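Local coordinates for glycoside Hydrolase Family 43_12 (Metagenome, PDB 7JVH), which is a family 43 glycoside hydrolase (subfamily 12) that probably cleaves xylose- or arabinose-containing plant glycans, joining a five-bladed propeller to a beta-sandwich domain, at residues V475-G479 against K480-L484; V519-G523 against L524-F528. One frame throughout, in Å; residues are numbered along the deposited sequence.

Contact 1 (V475-G479 against K480-L484); sequences VQTEG and KEQVL
Val483 meets the opposite arm of this tight beta hairpin through both its backbone and its methyl groups. With Gln476 it forms an antiparallel hydrogen-bonded pair: Gln476 N donates to Val483 O, and Val483 N returns a 2.8 Å bond to Gln476 O. On the same face, Val483 CG2 lies 3.8 Å from Gln476 CB and 3.7 Å from Glu478 OE2. The extended Glu478 chain (chi2 -177°) crosses the valine at about a right angle, bringing its carboxylate over the methyls and on to a salt bridge with Lys505. Nearer the turn, Glu478 N donates to Glu481 O at 2.8 Å, joining the two arms where they enter the turn. On the other face Val475 CG2 meets Leu484 CD2 at a short 3.2 Å, and its CG1 rests 3.9 Å from Gln482 CB. Gln482, bent at chi2 (67°), runs beside Thr477 and offers NE2 to Thr477 OG1 in a weak 3.4 Å bond, while its OE1 is held by Leu511 N. With an alanine here in place of Thr477, Gln482 NE2 and the Tyr451 hydroxyl would probably lose the partner they share. The hairpin joins strands 469-477 and 482-489, flanked by strands 458-464 and 501-507; Val475 packs on Ile515 and Leu484 on Leu517, both of strand 515-522, and Tyr451 of strand 442-451 also touches Val475.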
ATOM      1  N   VAL A 475      18.295   6.533 -21.017  1.00 53.50           N
ATOM      2  CA  VAL A 475      18.882   6.925 -22.281  1.00 48.99           C
ATOM      3  C   VAL A 475      18.797   8.433 -22.314  1.00 54.52           C
ATOM      4  O   VAL A 475      17.768   8.997 -21.982  1.00 65.37           O
ATOM      5  CB  VAL A 475      18.131   6.326 -23.502  1.00 58.37           C
ATOM      6  CG1 VAL A 475      18.696   6.802 -24.836  1.00 57.56           C
ATOM      7  CG2 VAL A 475      18.130   4.814 -23.430  1.00 56.64           C
ATOM      8  N   GLN A 476      19.898   9.073 -22.719  1.00 54.71           N
ATOM      9  CA  GLN A 476      19.987  10.520 -22.881  1.00 58.75           C
ATOM     10  C   GLN A 476      20.695  10.814 -24.199  1.00 62.91           C
ATOM     11  O   GLN A 476      21.125   9.898 -24.868  1.00 57.36           O
ATOM     12  CB  GLN A 476      20.745  11.126 -21.704  1.00 51.25           C
ATOM     13  CG  GLN A 476      20.076  10.857 -20.364  1.00 54.57           C
ATOM     14  CD  GLN A 476      20.814  11.465 -19.192  1.00 57.66           C
ATOM     15  OE1 GLN A 476      21.532  12.443 -19.338  1.00 54.03           O
ATOM     16  NE2 GLN A 476      20.650  10.874 -18.021  1.00 56.48           N
ATOM     17  N   THR A 477      20.790  12.101 -24.552  1.00 68.51           N
ATOM     18  CA  THR A 477      21.448  12.553 -25.778  1.00 62.72           C
ATOM     19  C   THR A 477      22.604  13.492 -25.444  1.00 66.43           C
ATOM     20  O   THR A 477      22.505  14.310 -24.538  1.00 68.83           O
ATOM     21  CB  THR A 477      20.486  13.302 -26.727  1.00 60.58           C
ATOM     22  OG1 THR A 477      19.268  12.556 -26.902  1.00 52.97           O
ATOM     23  CG2 THR A 477      21.133  13.537 -28.093  1.00 48.06           C
ATOM     24  N   GLU A 478      23.703  13.344 -26.193  1.00 65.77           N
ATOM     25  CA  GLU A 478      24.898  14.176 -26.091  1.00 65.82           C
ATOM     26  C   GLU A 478      25.507  14.233 -27.490  1.00 78.77           C
ATOM     27  O   GLU A 478      26.038  13.239 -27.976  1.00 87.34           O
ATOM     28  CB  GLU A 478      25.894  13.590 -25.091  1.00 55.37           C
ATOM     29  CG  GLU A 478      25.345  13.484 -23.673  1.00 54.49           C
ATOM     30  CD  GLU A 478      26.359  12.976 -22.662  1.00 60.88           C
ATOM     31  OE1 GLU A 478      27.545  12.855 -22.993  1.00 69.15           O
ATOM     32  OE2 GLU A 478      25.955  12.674 -21.531  1.00 59.77           O
ATOM     33  N   GLY A 479      25.408  15.405 -28.133  1.00 79.04           N
ATOM     34  CA  GLY A 479      25.693  15.568 -29.543  1.00 79.52           C
ATOM     35  C   GLY A 479      24.491  15.048 -30.321  1.00 80.09           C
ATOM     36  O   GLY A 479      23.338  15.314 -29.962  1.00 74.10           O
ATOM     37  N   LYS A 480      24.764  14.314 -31.403  1.00 91.33           N
ATOM     38  CA  LYS A 480      23.730  13.605 -32.153  1.00106.99           C
ATOM     39  C   LYS A 480      23.961  12.123 -31.881  1.00106.54           C
ATOM     40  O   LYS A 480      24.056  11.292 -32.797  1.00116.28           O
ATOM     41  CB  LYS A 480      23.771  13.933 -33.658  1.00120.36           C
ATOM     42  CG  LYS A 480      22.619  13.303 -34.472  1.00124.38           C
ATOM     43  CD  LYS A 480      21.243  13.556 -33.852  1.00120.01           C
ATOM     44  CE  LYS A 480      20.146  12.854 -34.632  1.00112.58           C
ATOM     45  NZ  LYS A 480      20.125  11.405 -34.317  1.00108.83           N
ATOM     46  N   GLU A 481      24.066  11.816 -30.587  1.00 91.81           N
ATOM     47  CA  GLU A 481      24.323  10.487 -30.084  1.00 84.73           C
ATOM     48  C   GLU A 481      23.611  10.279 -28.750  1.00 76.52           C
ATOM     49  O   GLU A 481      23.528  11.185 -27.920  1.00 78.79           O
ATOM     50  CB  GLU A 481      25.825  10.272 -29.912  1.00 82.55           C
ATOM     51  CG  GLU A 481      26.516   9.789 -31.186  1.00 95.65           C
ATOM     52  CD  GLU A 481      27.824   9.067 -30.900  1.00102.94           C
ATOM     53  OE1 GLU A 481      27.875   8.364 -29.839  1.00108.02           O
ATOM     54  OE2 GLU A 481      28.776   9.203 -31.730  1.00 95.90           O
ATOM     55  N   GLN A 482      23.124   9.050 -28.547  1.00 68.36           N
ATOM     56  CA  GLN A 482      22.515   8.643 -27.296  1.00 58.30           C
ATOM     57  C   GLN A 482      23.515   7.959 -26.382  1.00 56.09           C
ATOM     58  O   GLN A 482      24.453   7.322 -26.839  1.00 60.01           O
ATOM     59  CB  GLN A 482      21.274   7.786 -27.538  1.00 50.51           C
ATOM     60  CG  GLN A 482      20.057   8.584 -27.986  1.00 58.07           C
ATOM     61  CD  GLN A 482      20.241   9.188 -29.348  1.00 56.15           C
ATOM     62  OE1 GLN A 482      20.703   8.508 -30.236  1.00 68.97           O
ATOM     63  NE2 GLN A 482      19.895  10.446 -29.520  1.00 67.83           N
ATOM     64  N   VAL A 483      23.281   8.100 -25.072  1.00 44.16           N
ATOM     65  CA  VAL A 483      24.110   7.530 -24.023  1.00 49.61           C
ATOM     66  C   VAL A 483      23.181   6.898 -22.990  1.00 56.95           C
ATOM     67  O   VAL A 483      22.011   7.243 -22.916  1.00 49.09           O
ATOM     68  CB  VAL A 483      24.976   8.603 -23.351  1.00 44.20           C
ATOM     69  CG1 VAL A 483      25.930   9.199 -24.350  1.00 40.82           C
ATOM     70  CG2 VAL A 483      24.090   9.686 -22.728  1.00 58.77           C
ATOM     71  N   LEU A 484      23.714   5.967 -22.200  1.00 53.84           N
ATOM     72  CA  LEU A 484      22.994   5.421 -21.076  1.00 41.35           C
ATOM     73  C   LEU A 484      23.660   5.869 -19.796  1.00 53.43           C
ATOM     74  O   LEU A 484      24.877   5.772 -19.659  1.00 57.45           O
ATOM     75  CB  LEU A 484      22.911   3.884 -21.125  1.00 43.97           C
ATOM     76  CG  LEU A 484      21.848   3.224 -21.981  1.00 59.34           C
ATOM     77  CD1 LEU A 484      22.040   1.715 -21.901  1.00 70.05           C
ATOM     78  CD2 LEU A 484      20.444   3.623 -21.544  1.00 57.33           C
TER

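Contact 2 (V519-G523 against L524-F528); sequences VTTDG and LNYQF
Asp522 OD1 accepts two backbone N-H groups across the turn: Asn525 N at 2.9 Å, nearly along the C-O axis of the carboxylate, and Leu524 N, also at 2.9 Å but from above the carboxylate plane, the latter an Asx turn. A chi1 of 66° sets the carboxylate between the aspartate's own backbone N and carbonyl carbon, while a water joins Asp522 OD2 to Asn525 ND2. Thr521 OG1 works in both directions, receiving Gly523 N in an ST turn and donating to Asn525 O at 3.1 Å, 57° out of the carbonyl plane. Gly523 has backbone angles that would jam a CB against the preceding carbonyl oxygen. Beyond the turn, Thr520 and Gln527 form a hydrogen-bonded antiparallel pair, N to O in both directions. Gln527 folds back so that NE2 reaches Phe528 O at 2.7 Å, in the plane of that carbonyl; NE2 is also bonded to Gly540 O. On the opposite face, Val519 CG2 sits over the centre of the Phe528 ring, 3.6 Å from its centroid, and touches the edge of the Tyr526 ring in plane. Thr521 CB covers one face of Tyr526 in a second CH-pi contact, 3.8 Å from the centroid. The N-H groups gathered at the turn would be expected to favour an ionised Asp522, whereas aliphatic-on-aromatic packing lines the face turned to the other sheet of the sandwich.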
ATOM      1  N   VAL A 519      16.384  -4.533 -14.866  1.00 38.06           N
ATOM      2  CA  VAL A 519      16.956  -4.565 -13.543  1.00 36.38           C
ATOM      3  C   VAL A 519      16.544  -5.865 -12.889  1.00 44.58           C
ATOM      4  O   VAL A 519      15.428  -6.359 -13.109  1.00 48.11           O
ATOM      5  CB  VAL A 519      16.505  -3.328 -12.667  1.00 45.57           C
ATOM      6  CG1 VAL A 519      15.013  -3.355 -12.369  1.00 37.17           C
ATOM      7  CG2 VAL A 519      17.285  -3.257 -11.358  1.00 39.50           C
ATOM      8  N   THR A 520      17.454  -6.434 -12.095  1.00 43.12           N
ATOM      9  CA  THR A 520      17.197  -7.643 -11.335  1.00 35.10           C
ATOM     10  C   THR A 520      17.776  -7.471  -9.938  1.00 48.54           C
ATOM     11  O   THR A 520      18.850  -6.901  -9.774  1.00 53.43           O
ATOM     12  CB  THR A 520      17.802  -8.906 -12.007  1.00 56.47           C
ATOM     13  OG1 THR A 520      17.502 -10.077 -11.230  1.00 37.32           O
ATOM     14  CG2 THR A 520      19.335  -8.782 -12.160  1.00 36.64           C
ATOM     15  N   THR A 521      17.049  -7.980  -8.937  1.00 48.08           N
ATOM     16  CA  THR A 521      17.489  -7.949  -7.554  1.00 54.11           C
ATOM     17  C   THR A 521      17.394  -9.352  -6.955  1.00 45.32           C
ATOM     18  O   THR A 521      16.370 -10.013  -7.076  1.00 47.74           O
ATOM     19  CB  THR A 521      16.689  -6.920  -6.682  1.00 52.78           C
ATOM     20  OG1 THR A 521      17.067  -7.063  -5.313  1.00 51.64           O
ATOM     21  CG2 THR A 521      15.173  -7.123  -6.787  1.00 49.02           C
ATOM     22  N   ASP A 522      18.484  -9.767  -6.300  1.00 42.54           N
ATOM     23  CA  ASP A 522      18.580 -11.019  -5.589  1.00 47.71           C
ATOM     24  C   ASP A 522      18.231 -10.876  -4.107  1.00 52.65           C
ATOM     25  O   ASP A 522      18.531 -11.755  -3.317  1.00 55.99           O
ATOM     26  CB  ASP A 522      20.004 -11.576  -5.726  1.00 36.53           C
ATOM     27  CG  ASP A 522      21.040 -10.716  -5.046  1.00 43.71           C
ATOM     28  OD1 ASP A 522      20.707  -9.606  -4.582  1.00 46.79           O
ATOM     29  OD2 ASP A 522      22.200 -11.174  -4.980  1.00 48.22           O
ATOM     30  N   GLY A 523      17.612  -9.745  -3.737  1.00 59.76           N
ATOM     31  CA  GLY A 523      17.260  -9.436  -2.360  1.00 46.81           C
ATOM     32  C   GLY A 523      18.326  -8.661  -1.614  1.00 50.46           C
ATOM     33  O   GLY A 523      18.004  -8.003  -0.626  1.00 55.63           O
ATOM     34  N   LEU A 524      19.583  -8.743  -2.076  1.00 38.63           N
ATOM     35  CA  LEU A 524      20.720  -8.053  -1.478  1.00 56.87           C
ATOM     36  C   LEU A 524      21.197  -6.847  -2.282  1.00 59.97           C
ATOM     37  O   LEU A 524      21.599  -5.841  -1.702  1.00 71.14           O
ATOM     38  CB  LEU A 524      21.906  -9.000  -1.263  1.00 52.83           C
ATOM     39  CG  LEU A 524      21.773 -10.046  -0.127  1.00 67.27           C
ATOM     40  CD1 LEU A 524      22.942 -11.028  -0.142  1.00 66.95           C
ATOM     41  CD2 LEU A 524      21.615  -9.465   1.276  1.00 60.90           C
ATOM     42  N   ASN A 525      21.200  -6.971  -3.614  1.00 55.66           N
ATOM     43  CA  ASN A 525      21.609  -5.898  -4.543  1.00 56.87           C
ATOM     44  C   ASN A 525      20.754  -5.832  -5.790  1.00 53.98           C
ATOM     45  O   ASN A 525      20.069  -6.786  -6.112  1.00 68.53           O
ATOM     46  CB  ASN A 525      23.080  -6.037  -4.958  1.00 38.91           C
ATOM     47  CG  ASN A 525      24.016  -5.900  -3.789  1.00 47.49           C
ATOM     48  OD1 ASN A 525      24.330  -4.770  -3.337  1.00 59.86           O
ATOM     49  ND2 ASN A 525      24.498  -7.019  -3.294  1.00 37.16           N
ATOM     50  N   TYR A 526      20.750  -4.671  -6.444  1.00 44.78           N
ATOM     51  CA  TYR A 526      20.060  -4.441  -7.703  1.00 43.32           C
ATOM     52  C   TYR A 526      21.148  -4.325  -8.761  1.00 50.48           C
ATOM     53  O   TYR A 526      22.165  -3.666  -8.540  1.00 55.46           O
ATOM     54  CB  TYR A 526      19.266  -3.131  -7.656  1.00 42.14           C
ATOM     55  CG  TYR A 526      18.001  -3.146  -6.840  1.00 39.71           C
ATOM     56  CD1 TYR A 526      18.031  -3.001  -5.459  1.00 44.49           C
ATOM     57  CD2 TYR A 526      16.760  -3.281  -7.458  1.00 33.34           C
ATOM     58  CE1 TYR A 526      16.859  -3.000  -4.710  1.00 33.17           C
ATOM     59  CE2 TYR A 526      15.583  -3.292  -6.719  1.00 37.23           C
ATOM     60  CZ  TYR A 526      15.645  -3.140  -5.337  1.00 41.72           C
ATOM     61  OH  TYR A 526      14.501  -3.134  -4.572  1.00 43.52           O
ATOM     62  N   GLN A 527      20.940  -4.984  -9.904  1.00 52.52           N
ATOM     63  CA  GLN A 527      21.876  -4.976 -11.024  1.00 56.87           C
ATOM     64  C   GLN A 527      21.089  -4.556 -12.257  1.00 52.80           C
ATOM     65  O   GLN A 527      20.121  -5.215 -12.640  1.00 50.29           O
ATOM     66  CB  GLN A 527      22.504  -6.341 -11.255  1.00 47.22           C
ATOM     67  CG  GLN A 527      23.318  -6.457 -12.550  1.00 51.58           C
ATOM     68  CD  GLN A 527      24.549  -5.558 -12.563  1.00 56.82           C
ATOM     69  OE1 GLN A 527      25.440  -5.768 -11.764  1.00 53.26           O
ATOM     70  NE2 GLN A 527      24.608  -4.549 -13.475  1.00 53.12           N
ATOM     71  N   PHE A 528      21.523  -3.451 -12.867  1.00 38.21           N
ATOM     72  CA  PHE A 528      20.913  -2.904 -14.055  1.00 48.79           C
ATOM     73  C   PHE A 528      21.606  -3.460 -15.314  1.00 56.82           C
ATOM     74  O   PHE A 528      22.736  -3.949 -15.261  1.00 40.77           O
ATOM     75  CB  PHE A 528      20.979  -1.367 -14.003  1.00 45.34           C
ATOM     76  CG  PHE A 528      19.921  -0.749 -13.120  1.00 45.52           C
ATOM     77  CD1 PHE A 528      20.103  -0.647 -11.747  1.00 37.74           C
ATOM     78  CD2 PHE A 528      18.742  -0.269 -13.663  1.00 43.69           C
ATOM     79  CE1 PHE A 528      19.137  -0.062 -10.942  1.00 47.20           C
ATOM     80  CE2 PHE A 528      17.762   0.318 -12.846  1.00 47.30           C
ATOM     81  CZ  PHE A 528      17.966   0.415 -11.490  1.00 33.85           C
TER
HETATM   82  O   HOH W   1      24.117  -9.745  -4.349  1.00 59.72           O

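Contacts 1 and 2 are hairpins in the two facing antiparallel sheets of the C-terminal concanavalin A-like sandwich. Their centres are about 25 Å apart and their nearest atoms about 8 Å apart. Strand 515-522 relates them: its early residues Ile515 and Leu517 meet contact 1, and its later ones enter contact 2, where Cys463 of the opposite sheet touches Val519, Tyr526 and Phe528. Contact 2 lies closer to the catalytic propeller: Gly523 O is hydrogen-bonded to Asn325, and Tyr526 OH to Asn331 as well as Gln438. Its centre is about 22 Å from that of the chain, against about 36 Å for contact 1. A glycerol, probably from crystallisation, lies about 4 Å from the Gln476 side chain.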